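Putative pore-forming toxin (Bacteroides vulgatus ATCC 8482, PDB 3KOG) is of unconfirmed function but may be a pore-forming toxin, a mostly beta-stranded protein whose precursor probably carries a lipoprotein signal. Local coordinates at residues D33-S37 with A38-F42. Residues are numbered along the deposited sequence; the frame is centred on the assembly and turned at random. Where two conformers were deposited one is given.
Sequences DVTQS and AEISF
Ala38 and Ile40 both meet the flat peptide group that joins Thr35 to Gln36. Ala38 N lies over one face, almost directly above the oxygen, and gives Thr35 O a weak hydrogen bond of 3.4 Å with an N-H...O angle of 156°; the steep approach goes with its length. Ile40 CD1 sits at the oxygen rim, somewhat off the plane on the other side, 3.6 Å from Thr35 O. It also packs 3.7 Å from Thr35 CG2, the two side chains passing obliquely. Isoleucine suits this place because its longer branch reaches back to the turn. The other flat group, the carboxylate of Asp33, does not touch segment 38-42 but grips Thr35 through OD1. The hydroxyl OG1 of Thr35 comes to the syn side of OD1 at 2.6 Å, tilted 25° from the carboxylate plane. Thr35 N meets OD1 almost head-on at 3.0 Å, forming an Asx turn, for which aspartate's short side chain is well suited. With OG1 beside its own backbone N (chi1 -57°), Thr35 gives both donors to one oxygen while CG2, anti to that N, faces Ile40; a beta-branched threonine thus serves polar and apolar neighbours at once. OG1 also bonds to Val25 N on strand 18-27, which Val34 and Ile40 touch as well. Ser37 N bonds to Val34 O at 2.8 Å, closing the turn, and the small methyl of Ala38 fits beside that carbonyl, with CB 3.5 Å from Val34 O. The chain thereby passes from strand 32-33 in the mixed sheet to strand 39-42, an outer strand of the three-stranded antiparallel sheet. Two donors on OD1 would probably favour ionised Asp33, consistent with a turn whose start is held by polar bonds, with apolar contact where the next strand departs.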
# COMPACT_ATOMS: atom_id res chain seq x y z
N ASP A 33 -12.74 -3.27 -14.81
CA ASP A 33 -11.71 -3.97 -14.00
C ASP A 33 -11.56 -5.39 -14.57
O ASP A 33 -12.47 -6.24 -14.43
CB ASP A 33 -12.14 -3.98 -12.54
CG ASP A 33 -11.13 -4.65 -11.61
OD1 ASP A 33 -10.33 -5.48 -12.06
OD2 ASP A 33 -11.13 -4.37 -10.39
N VAL A 34 -10.44 -5.66 -15.23
CA VAL A 34 -10.19 -6.96 -15.89
C VAL A 34 -9.13 -7.78 -15.16
O VAL A 34 -8.61 -8.78 -15.71
CB VAL A 34 -9.83 -6.79 -17.37
CG1 VAL A 34 -11.02 -6.10 -18.12
CG2 VAL A 34 -8.48 -6.00 -17.59
N THR A 35 -8.90 -7.42 -13.89
CA THR A 35 -7.81 -7.97 -13.10
C THR A 35 -7.88 -9.51 -13.11
O THR A 35 -6.86 -10.17 -13.31
CB THR A 35 -7.85 -7.53 -11.65
OG1 THR A 35 -7.83 -6.09 -11.54
CG2 THR A 35 -6.65 -8.20 -10.86
N GLN A 36 -9.07 -10.06 -12.90
CA GLN A 36 -9.24 -11.52 -12.81
C GLN A 36 -9.07 -12.27 -14.12
O GLN A 36 -8.91 -13.50 -14.12
CB GLN A 36 -10.56 -11.93 -12.12
CG GLN A 36 -10.39 -11.98 -10.64
CD GLN A 36 -11.47 -12.75 -9.92
OE1 GLN A 36 -11.67 -13.93 -10.15
NE2 GLN A 36 -12.31 -12.03 -9.24
N SER A 37 -9.09 -11.53 -15.23
CA SER A 37 -8.98 -12.07 -16.59
C SER A 37 -7.62 -11.77 -17.26
O SER A 37 -7.31 -12.34 -18.32
CB SER A 37 -10.12 -11.54 -17.45
OG SER A 37 -11.37 -11.82 -16.81
N ALA A 38 -6.82 -10.89 -16.66
CA ALA A 38 -5.56 -10.42 -17.25
C ALA A 38 -4.40 -11.27 -16.74
O ALA A 38 -4.44 -11.80 -15.62
CB ALA A 38 -5.34 -9.00 -16.88
N GLU A 39 -3.38 -11.42 -17.56
CA GLU A 39 -2.11 -12.01 -17.16
C GLU A 39 -1.39 -10.93 -16.36
O GLU A 39 -1.33 -9.76 -16.81
CB GLU A 39 -1.30 -12.43 -18.40
CG GLU A 39 0.02 -13.18 -18.11
CD GLU A 39 0.84 -13.52 -19.38
OE1 GLU A 39 0.32 -13.44 -20.54
OE2 GLU A 39 2.03 -13.87 -19.20
N ILE A 40 -0.88 -11.28 -15.18
CA ILE A 40 -0.24 -10.32 -14.32
C ILE A 40 1.09 -10.83 -13.84
O ILE A 40 1.19 -11.95 -13.36
CB ILE A 40 -1.13 -9.99 -13.09
CG1 ILE A 40 -2.45 -9.40 -13.59
CG2 ILE A 40 -0.43 -8.99 -12.18
CD1 ILE A 40 -3.48 -9.12 -12.48
N SER A 41 2.11 -9.96 -13.89
CA SER A 41 3.42 -10.35 -13.45
C SER A 41 4.03 -9.31 -12.51
O SER A 41 3.84 -8.09 -12.68
CB SER A 41 4.33 -10.61 -14.66
OG SER A 41 4.49 -9.42 -15.41
N PHE A 42 4.72 -9.81 -11.50
CA PHE A 42 5.47 -8.99 -10.56
C PHE A 42 6.94 -9.13 -10.91
O PHE A 42 7.39 -10.26 -11.02
CB PHE A 42 5.30 -9.53 -9.14
CG PHE A 42 3.92 -9.44 -8.60
CD1 PHE A 42 2.99 -10.43 -8.87
CD2 PHE A 42 3.53 -8.33 -7.84
CE1 PHE A 42 1.66 -10.34 -8.37
CE2 PHE A 42 2.23 -8.25 -7.31
CZ PHE A 42 1.31 -9.26 -7.55